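Chintase (Rhizomucor miehei, PDB 5YUQ) probably hydrolyses the beta-1,4-glycosidic bonds of chitin, as a family 18 chitinase with a tunnel-shaped active site. Local coordinates at residues 113-116 / 117-120; 147-151 / 152-156; 285-288 / 289-292; 332-335 / 336-339. All blocks are in the same frame, centred on the assembly; numbering follows the deposited sequence.

Overall arrangement
The four contacts are a beta turn, a strand end with its loop, a strand-to-helix junction and a helix turn in the (beta/alpha)8 barrel of family 18 and what is probably its small inserted module. Interaction 1 follows strand 101-105, where relatives carry the catalytic acid, and interaction 2 spans the end of strand 144-149 and the loop after it; their centres are 15 Å apart, their nearest atoms about 6 Å. S111 is met by residues of both, and N110 by N155 and D156. Interactions 3 and 4 belong to the chain between strands 228-240 and 346-350, with centres 21 Å and nearest atoms about 7 Å apart. Interactions 1 and 4 lie on opposite sides of the chain's centre, 32 Å between centres.

Interaction 1: 113-116 / 117-120; sequences NGVA and CNSK
V115 and N118 are tied at the backbone: N118 N donates to V115 O over 3.1 Å with an N-H...O angle of 162°. This bond closes a type I beta turn with A116 and C117 at its corners.

Two waters extend the polar contact. N118 ND2 donates one N-H to each water, so both N-H bonds of the amide are used. One water lies 3.0 Å from N118 ND2 and can donate to N113 O; the other accepts from V115 N over 2.9 Å and from N118 ND2. The side-chain amide thus bridges to the backbone of 113-115 through water, ND2 making no direct hydrogen bond to V115 O, 3.5 Å away.

The turn belongs to the loop that leaves barrel strand 101-105 and leads to helix 124-139; in family 18 the catalytic acid sits at the C-terminal end of this strand. A disulfide from C117 SG to C274 SG ties the loop to a distant part of the chain.

In van der Waals contact, the V115 side chain crosses that of N118 at about a right angle, with V115 CB 3.4 Å from N118 OD1. An apolar contact joins V115 CG1 to C117 SG at 4.0 Å, and the valine lies against W67.

The lysine's hydrogen bond lies within 117-120. Bends at chi3 (61°) and chi4 curl the K120 chain back, and NZ donates to N118 O over 2.9 Å.

Interaction 2: 147-151 / 152-156; sequences TAVPT and APFND
T147 meets F154 at the ring's edge, its OG1 lying near the ring plane 3.8 Å from CZ. T147 belongs to strand 144-149 of the (beta/alpha)8 barrel, and the chain beyond this strand folds back so that the CE1-CZ side of the F154 ring packs against the residues at the strand's end. The two side chains come from opposite directions. With OG1 anti to the backbone N (chi1 174°), the threonine hydroxyl also has hydrogen-bonding partners in L104 O and Y128 OH, so the ring edge is a neighbour of a satisfied polar group and not its partner.

V149 makes the closest approach to the ring. Its CG1 is 3.5 Å from F154 CZ, and the two side chains cross at about a right angle; the methyl stands anti to the carbonyl carbon (chi1 -53°), which turns it to the ring. Both residues are buried, and W218 of helix 211-220 reaches V149 and also meets the F154 ring edge-to-face. W169 adds a second ring, its plane at about 40° to that of F154.

P150 follows the end of the strand and also crosses F154 at about a right angle, with CD 4.1 Å from F154 CE1. Its carbonyl oxygen is held by W218 NE1, so the same tryptophan grips the backbone and packs on the ring.

The chain turns back at T151, whose side chain touches A214 and T209. Beyond it A152 O lies 3.4 Å from P150 CG.

Interaction 3: 285-288 / 289-292; sequences YIWR and TIAQ
I286 O is gripped by two backbone amides. I290 N donates over 3.2 Å at 166°, whereas the bond from T289 N, 3.0 Å long, is weak because it bends to 124°. The i to i+4 pattern continues with A291 N to W287 O (2.8 Å) and Q292 N to R288 O.

Side chains of Y285 and I286 pack on this first turn. T289 CG2, anti to the backbone N, approaches the Y285 ring 3.5 Å from CE1, and I290 CG1 lies 3.7 Å from Y285 CD1, both obliquely to the ring. The T289 hydroxyl bonds to D264 OD2, as does I286 N, and Y285 OH is held by E293.

On another side of the helix W287 carries a CH-pi contact: A291 CB stands 4.3 Å from the centroid of its five-membered ring, 28° off the normal and off-centre. W287 NE1 bonds to D356, while R288 forms a salt bridge with D357.

With I286 as N-cap, strand 284-286 runs directly into helix 287-292, a strand-to-helix junction in the part of the chain between strands 228-240 and 346-350, consistent with the small alpha+beta insertion found in many family 18 chitinases.

Interaction 4: 332-335 / 336-339; sequences LQDK and VDYA
L332 and V336 meet on the tightly packed side, where V336 N donates to L332 O over 2.9 Å and V336 CG2 comes within 3.4 Å of the same oxygen. V336 also touches L365, while L332 and K335 lie on strand 228-240. The K335 chain runs extended as far as its chi4 bend; its buried ammonium makes a salt bridge with D327 and a bond to A195 O. Y338 packs on helix 211-220, its hydroxyl bonded to N212.

These are successive i to i+4 turns of helix 329-341, which lies against strand 228-240 and leads to strand 346-350, as a barrel helix does.

The other side is more polar and more open, D337 being exposed. Q333 NE2 donates to D337 OD1 over 2.8 Å at 155°: the carboxylate oxygen lies in the plane of the amide, but the amide N stands above the carboxylate plane, 37° out of it. A bend at chi2 (67°) swings the amide round to this position, where D367 is a second partner of NE2. D334 OD1 and D337 OD2 are 3.9 Å apart, probably a mildly unfavourable pairing of charges. A water donates to D337 OD2 at 2.7 Å and only weakly to D334 OD1.

Interaction 1: 113-116 / 117-120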
loop_
_atom_site.group_PDB
_atom_site.type_symbol
_atom_site.label_atom_id
_atom_site.label_comp_id
_atom_site.label_asym_id
_atom_site.label_seq_id
_atom_site.Cartn_x
_atom_site.Cartn_y
_atom_site.Cartn_z
ATOM N N ASN A 113 -16.143 0.322 -0.155
ATOM C CA ASN A 113 -15.018 0.631 -1.017
ATOM C C ASN A 113 -14.072 -0.561 -0.999
ATOM O O ASN A 113 -14.366 -1.566 -0.359
ATOM C CB ASN A 113 -14.366 1.941 -0.587
ATOM C CG ASN A 113 -15.365 3.088 -0.564
ATOM O OD1 ASN A 113 -16.254 3.162 -1.414
ATOM N ND2 ASN A 113 -15.244 3.967 0.422
ATOM N N GLY A 114 -13.015 -0.513 -1.766
ATOM C CA GLY A 114 -12.288 -1.737 -1.956
ATOM C C GLY A 114 -13.122 -2.456 -3.059
ATOM O O GLY A 114 -14.070 -1.903 -3.550
ATOM N N VAL A 115 -12.797 -3.648 -3.441
ATOM C CA VAL A 115 -13.548 -4.375 -4.460
ATOM C C VAL A 115 -15.035 -4.381 -4.097
ATOM O O VAL A 115 -15.413 -4.701 -2.965
ATOM C CB VAL A 115 -12.983 -5.793 -4.663
ATOM C CG1 VAL A 115 -13.963 -6.669 -5.414
ATOM C CG2 VAL A 115 -11.655 -5.720 -5.405
ATOM N N ALA A 116 -15.872 -3.989 -5.053
ATOM C CA ALA A 116 -17.277 -3.689 -4.770
ATOM C C ALA A 116 -18.055 -4.840 -4.131
ATOM O O ALA A 116 -18.921 -4.620 -3.279
ATOM C CB ALA A 116 -17.973 -3.224 -6.040
ATOM N N CYS A 117 -17.755 -6.063 -4.552
ATOM C CA CYS A 117 -18.507 -7.226 -4.098
ATOM C C CYS A 117 -17.839 -7.960 -2.930
ATOM O O CYS A 117 -18.230 -9.083 -2.579
ATOM C CB CYS A 117 -18.767 -8.186 -5.263
ATOM S SG CYS A 117 -17.267 -8.903 -5.955
ATOM N N ASN A 118 -16.831 -7.330 -2.324
ATOM C CA ASN A 118 -16.276 -7.850 -1.072
ATOM C C ASN A 118 -17.365 -8.122 -0.048
ATOM O O ASN A 118 -18.322 -7.351 0.064
ATOM C CB ASN A 118 -15.296 -6.843 -0.461
ATOM C CG ASN A 118 -13.924 -6.893 -1.092
ATOM O OD1 ASN A 118 -13.620 -7.764 -1.913
ATOM N ND2 ASN A 118 -13.075 -5.957 -0.698
ATOM N N SER A 119 -17.226 -9.205 0.707
ATOM C CA SER A 119 -18.123 -9.426 1.834
ATOM C C SER A 119 -17.832 -8.371 2.903
ATOM O O SER A 119 -16.715 -7.864 3.003
ATOM C CB SER A 119 -17.992 -10.843 2.396
ATOM O OG SER A 119 -16.671 -11.128 2.834
ATOM N N LYS A 120 -18.844 -8.029 3.692
ATOM C CA LYS A 120 -18.699 -6.998 4.714
ATOM C C LYS A 120 -19.669 -7.277 5.850
ATOM O O LYS A 120 -20.728 -7.856 5.635
ATOM C CB LYS A 120 -18.971 -5.620 4.121
ATOM C CG LYS A 120 -20.325 -5.516 3.448
ATOM C CD LYS A 120 -20.575 -4.130 2.888
ATOM C CE LYS A 120 -19.548 -3.751 1.831
ATOM N NZ LYS A 120 -19.463 -4.706 0.679
HETATM O O HOH W 1 -14.106 -3.975 1.325
HETATM O O HOH W 2 -10.615 -5.036 -2.110
#

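Interaction 2: 147-151 / 152-156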
loop_
_atom_site.group_PDB
_atom_site.type_symbol
_atom_site.label_atom_id
_atom_site.label_comp_id
_atom_site.label_asym_id
_atom_site.label_seq_id
_atom_site.Cartn_x
_atom_site.Cartn_y
_atom_site.Cartn_z
ATOM N N THR A 147 -0.265 -5.391 9.769
ATOM C CA THR A 147 -1.422 -5.193 8.913
ATOM C C THR A 147 -1.163 -3.991 8.025
ATOM O O THR A 147 -0.576 -3.004 8.471
ATOM C CB THR A 147 -2.728 -5.026 9.741
ATOM O OG1 THR A 147 -3.812 -4.704 8.867
ATOM C CG2 THR A 147 -2.578 -3.921 10.763
ATOM N N ALA A 148 -1.538 -4.099 6.753
ATOM C CA ALA A 148 -1.491 -2.959 5.850
ATOM C C ALA A 148 -2.840 -2.273 5.939
ATOM O O ALA A 148 -3.881 -2.911 5.775
ATOM C CB ALA A 148 -1.215 -3.409 4.428
ATOM N N VAL A 149 -2.822 -0.970 6.198
ATOM C CA VAL A 149 -4.035 -0.251 6.580
ATOM C C VAL A 149 -4.300 0.970 5.705
ATOM O O VAL A 149 -3.379 1.532 5.114
ATOM C CB VAL A 149 -3.940 0.191 8.051
ATOM C CG1 VAL A 149 -3.610 -0.988 8.948
ATOM C CG2 VAL A 149 -2.891 1.273 8.217
ATOM N N PRO A 150 -5.574 1.388 5.610
ATOM C CA PRO A 150 -5.917 2.601 4.866
ATOM C C PRO A 150 -5.502 3.864 5.616
ATOM O O PRO A 150 -4.939 3.784 6.707
ATOM C CB PRO A 150 -7.447 2.520 4.742
ATOM C CG PRO A 150 -7.870 1.689 5.928
ATOM C CD PRO A 150 -6.763 0.683 6.120
ATOM N N THR A 151 -5.794 5.021 5.033
ATOM C CA THR A 151 -5.305 6.294 5.564
ATOM C C THR A 151 -6.123 6.814 6.755
ATOM O O THR A 151 -5.834 7.880 7.299
ATOM C CB THR A 151 -5.251 7.348 4.454
ATOM O OG1 THR A 151 -6.473 7.298 3.710
ATOM C CG2 THR A 151 -4.082 7.060 3.513
ATOM N N ALA A 152 -7.139 6.059 7.154
ATOM C CA ALA A 152 -7.869 6.357 8.379
ATOM C C ALA A 152 -8.127 5.050 9.100
ATOM O O ALA A 152 -8.206 3.996 8.465
ATOM C CB ALA A 152 -9.186 7.061 8.057
ATOM N N PRO A 153 -8.282 5.134 10.419
ATOM C CA PRO A 153 -8.525 3.906 11.178
ATOM C C PRO A 153 -9.659 3.022 10.682
ATOM O O PRO A 153 -10.609 3.534 10.159
ATOM C CB PRO A 153 -8.800 4.416 12.615
ATOM C CG PRO A 153 -8.074 5.661 12.709
ATOM C CD PRO A 153 -8.014 6.269 11.273
ATOM N N PHE A 154 -9.560 1.726 10.912
ATOM C CA PHE A 154 -10.553 0.761 10.443
ATOM C C PHE A 154 -11.985 1.179 10.754
ATOM O O PHE A 154 -12.266 1.735 11.823
ATOM C CB PHE A 154 -10.318 -0.588 11.107
ATOM C CG PHE A 154 -8.996 -1.215 10.774
ATOM C CD1 PHE A 154 -8.595 -1.370 9.454
ATOM C CD2 PHE A 154 -8.164 -1.669 11.790
ATOM C CE1 PHE A 154 -7.368 -1.967 9.159
ATOM C CE2 PHE A 154 -6.953 -2.268 11.504
ATOM C CZ PHE A 154 -6.558 -2.422 10.192
ATOM N N ASN A 155 -12.882 0.889 9.817
ATOM C CA ASN A 155 -14.295 1.230 9.970
ATOM C C ASN A 155 -14.977 0.545 11.137
ATOM O O ASN A 155 -14.764 -0.638 11.403
ATOM C CB ASN A 155 -15.069 0.885 8.701
ATOM C CG ASN A 155 -14.803 1.846 7.573
ATOM O OD1 ASN A 155 -14.155 2.881 7.755
ATOM N ND2 ASN A 155 -15.319 1.522 6.392
ATOM N N ASP A 156 -15.840 1.296 11.811
ATOM C CA ASP A 156 -16.633 0.724 12.885
ATOM C C ASP A 156 -17.891 0.063 12.331
ATOM O O ASP A 156 -18.002 -0.177 11.122
ATOM C CB ASP A 156 -16.958 1.772 13.956
ATOM C CG ASP A 156 -17.828 2.902 13.445
ATOM O OD1 ASP A 156 -18.481 2.769 12.388
ATOM O OD2 ASP A 156 -17.874 3.944 14.133
#

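Interaction 3: 285-288 / 289-292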
loop_
_atom_site.group_PDB
_atom_site.type_symbol
_atom_site.label_atom_id
_atom_site.label_comp_id
_atom_site.label_asym_id
_atom_site.label_seq_id
_atom_site.Cartn_x
_atom_site.Cartn_y
_atom_site.Cartn_z
ATOM N N TYR A 285 2.240 4.139 -13.296
ATOM C CA TYR A 285 3.405 4.504 -14.073
ATOM C C TYR A 285 4.586 4.222 -13.154
ATOM O O TYR A 285 4.833 4.978 -12.218
ATOM C CB TYR A 285 3.311 5.995 -14.386
ATOM C CG TYR A 285 3.785 6.395 -15.760
ATOM C CD1 TYR A 285 5.130 6.570 -16.011
ATOM C CD2 TYR A 285 2.884 6.631 -16.787
ATOM C CE1 TYR A 285 5.579 6.946 -17.242
ATOM C CE2 TYR A 285 3.331 7.013 -18.046
ATOM C CZ TYR A 285 4.680 7.165 -18.255
ATOM O OH TYR A 285 5.154 7.543 -19.491
ATOM N N ILE A 286 5.306 3.126 -13.381
ATOM C CA ILE A 286 6.329 2.736 -12.403
ATOM C C ILE A 286 7.610 3.543 -12.554
ATOM O O ILE A 286 7.891 4.101 -13.615
ATOM C CB ILE A 286 6.648 1.227 -12.422
ATOM C CG1 ILE A 286 7.302 0.824 -13.746
ATOM C CG2 ILE A 286 5.390 0.412 -12.157
ATOM C CD1 ILE A 286 7.991 -0.528 -13.669
ATOM N N TRP A 287 8.387 3.616 -11.484
ATOM C CA TRP A 287 9.586 4.436 -11.492
ATOM C C TRP A 287 10.526 4.081 -12.636
ATOM O O TRP A 287 11.118 4.976 -13.246
ATOM C CB TRP A 287 10.336 4.343 -10.168
ATOM C CG TRP A 287 11.633 5.079 -10.242
ATOM C CD1 TRP A 287 12.878 4.539 -10.391
ATOM C CD2 TRP A 287 11.812 6.500 -10.200
ATOM N NE1 TRP A 287 13.822 5.541 -10.445
ATOM C CE2 TRP A 287 13.191 6.754 -10.326
ATOM C CE3 TRP A 287 10.938 7.583 -10.063
ATOM C CZ2 TRP A 287 13.719 8.044 -10.310
ATOM C CZ3 TRP A 287 11.460 8.864 -10.051
ATOM C CH2 TRP A 287 12.838 9.084 -10.176
ATOM N N ARG A 288 10.670 2.798 -12.937
ATOM C CA ARG A 288 11.597 2.382 -14.006
ATOM C C ARG A 288 11.261 3.159 -15.295
ATOM O O ARG A 288 12.165 3.566 -15.970
ATOM C CB ARG A 288 11.585 0.911 -14.313
ATOM C CG ARG A 288 12.106 0.039 -13.195
ATOM C CD ARG A 288 12.002 -1.455 -13.415
ATOM N NE ARG A 288 12.954 -1.925 -14.424
ATOM C CZ ARG A 288 14.229 -2.157 -14.182
ATOM N NH1 ARG A 288 14.767 -2.020 -12.978
ATOM N NH2 ARG A 288 14.979 -2.569 -15.159
ATOM N N THR A 289 9.967 3.286 -15.600
ATOM C CA THR A 289 9.525 3.998 -16.795
ATOM C C THR A 289 9.808 5.491 -16.693
ATOM O O THR A 289 10.282 6.109 -17.648
ATOM C CB THR A 289 8.026 3.801 -17.027
ATOM O OG1 THR A 289 7.717 2.401 -16.989
ATOM C CG2 THR A 289 7.619 4.380 -18.377
ATOM N N ILE A 290 9.505 6.071 -15.536
ATOM C CA ILE A 290 9.770 7.485 -15.294
ATOM C C ILE A 290 11.253 7.796 -15.520
ATOM O O ILE A 290 11.604 8.787 -16.171
ATOM C CB ILE A 290 9.344 7.876 -13.865
ATOM C CG1 ILE A 290 7.847 7.585 -13.677
ATOM C CG2 ILE A 290 9.629 9.342 -13.590
ATOM C CD1 ILE A 290 7.321 7.861 -12.263
ATOM N N ALA A 291 12.117 6.921 -15.016
ATOM C CA ALA A 291 13.560 7.102 -15.153
ATOM C C ALA A 291 13.994 6.911 -16.600
ATOM O O ALA A 291 14.718 7.746 -17.155
ATOM C CB ALA A 291 14.294 6.137 -14.242
ATOM N N GLN A 292 13.540 5.822 -17.216
ATOM C CA GLN A 292 13.949 5.500 -18.587
ATOM C C GLN A 292 13.508 6.561 -19.591
ATOM O O GLN A 292 14.212 6.817 -20.573
ATOM C CB GLN A 292 13.402 4.129 -19.006
ATOM C CG GLN A 292 14.088 2.931 -18.352
ATOM C CD GLN A 292 13.255 1.656 -18.429
ATOM O OE1 GLN A 292 12.111 1.669 -18.899
ATOM N NE2 GLN A 292 13.825 0.548 -17.962
#

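Interaction 4: 332-335 / 336-339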
loop_
_atom_site.group_PDB
_atom_site.type_symbol
_atom_site.label_atom_id
_atom_site.label_comp_id
_atom_site.label_asym_id
_atom_site.label_seq_id
_atom_site.Cartn_x
_atom_site.Cartn_y
_atom_site.Cartn_z
ATOM N N LEU A 332 10.707 11.100 -1.648
ATOM C CA LEU A 332 10.837 9.963 -0.728
ATOM C C LEU A 332 11.696 10.334 0.478
ATOM O O LEU A 332 11.378 9.964 1.620
ATOM C CB LEU A 332 11.397 8.725 -1.432
ATOM C CG LEU A 332 10.446 8.049 -2.427
ATOM C CD1 LEU A 332 11.053 6.742 -2.920
ATOM C CD2 LEU A 332 9.067 7.805 -1.798
ATOM N N GLN A 333 12.771 11.080 0.233
ATOM C CA GLN A 333 13.586 11.589 1.329
ATOM C C GLN A 333 12.712 12.418 2.269
ATOM O O GLN A 333 12.821 12.306 3.488
ATOM C CB GLN A 333 14.747 12.441 0.804
ATOM C CG GLN A 333 15.638 12.990 1.924
ATOM C CD GLN A 333 16.407 11.903 2.646
ATOM O OE1 GLN A 333 17.116 11.112 2.029
ATOM N NE2 GLN A 333 16.269 11.856 3.972
ATOM N N ASP A 334 11.822 13.229 1.709
ATOM C CA ASP A 334 10.984 14.088 2.538
ATOM C C ASP A 334 10.021 13.281 3.398
ATOM O O ASP A 334 9.749 13.636 4.546
ATOM C CB ASP A 334 10.230 15.097 1.665
ATOM C CG ASP A 334 11.144 16.123 1.056
ATOM O OD1 ASP A 334 12.290 16.279 1.533
ATOM O OD2 ASP A 334 10.720 16.783 0.079
ATOM N N LYS A 335 9.522 12.184 2.839
ATOM C CA LYS A 335 8.691 11.251 3.592
ATOM C C LYS A 335 9.484 10.590 4.712
ATOM O O LYS A 335 8.970 10.421 5.819
ATOM C CB LYS A 335 8.094 10.201 2.646
ATOM C CG LYS A 335 6.957 10.745 1.782
ATOM C CD LYS A 335 6.620 9.802 0.637
ATOM C CE LYS A 335 5.329 10.212 -0.062
ATOM N NZ LYS A 335 5.484 11.412 -0.958
ATOM N N VAL A 336 10.734 10.226 4.432
ATOM C CA VAL A 336 11.590 9.621 5.453
ATOM C C VAL A 336 11.877 10.615 6.569
ATOM O O VAL A 336 11.804 10.262 7.750
ATOM C CB VAL A 336 12.906 9.101 4.851
ATOM C CG1 VAL A 336 13.907 8.757 5.951
ATOM C CG2 VAL A 336 12.636 7.887 3.973
ATOM N N ASP A 337 12.177 11.860 6.196
ATOM C CA ASP A 337 12.436 12.909 7.181
ATOM C C ASP A 337 11.223 13.071 8.094
ATOM O O ASP A 337 11.354 13.192 9.315
ATOM C CB ASP A 337 12.753 14.249 6.494
ATOM C CG ASP A 337 14.043 14.220 5.680
ATOM O OD1 ASP A 337 14.932 13.386 5.946
ATOM O OD2 ASP A 337 14.163 15.059 4.760
ATOM N N TYR A 338 10.040 13.066 7.490
ATOM C CA TYR A 338 8.803 13.148 8.243
ATOM C C TYR A 338 8.640 11.963 9.195
ATOM O O TYR A 338 8.287 12.130 10.368
ATOM C CB TYR A 338 7.605 13.213 7.290
ATOM C CG TYR A 338 6.295 13.180 8.032
ATOM C CD1 TYR A 338 5.726 14.345 8.524
ATOM C CD2 TYR A 338 5.630 11.978 8.260
ATOM C CE1 TYR A 338 4.519 14.318 9.229
ATOM C CE2 TYR A 338 4.433 11.943 8.954
ATOM C CZ TYR A 338 3.885 13.111 9.434
ATOM O OH TYR A 338 2.703 13.063 10.131
ATOM N N ALA A 339 8.879 10.763 8.683
ATOM C CA ALA A 339 8.714 9.560 9.482
ATOM C C ALA A 339 9.648 9.576 10.691
ATOM O O ALA A 339 9.248 9.200 11.794
ATOM C CB ALA A 339 8.958 8.322 8.638
HETATM O O HOH W 3 12.464 17.214 4.762
#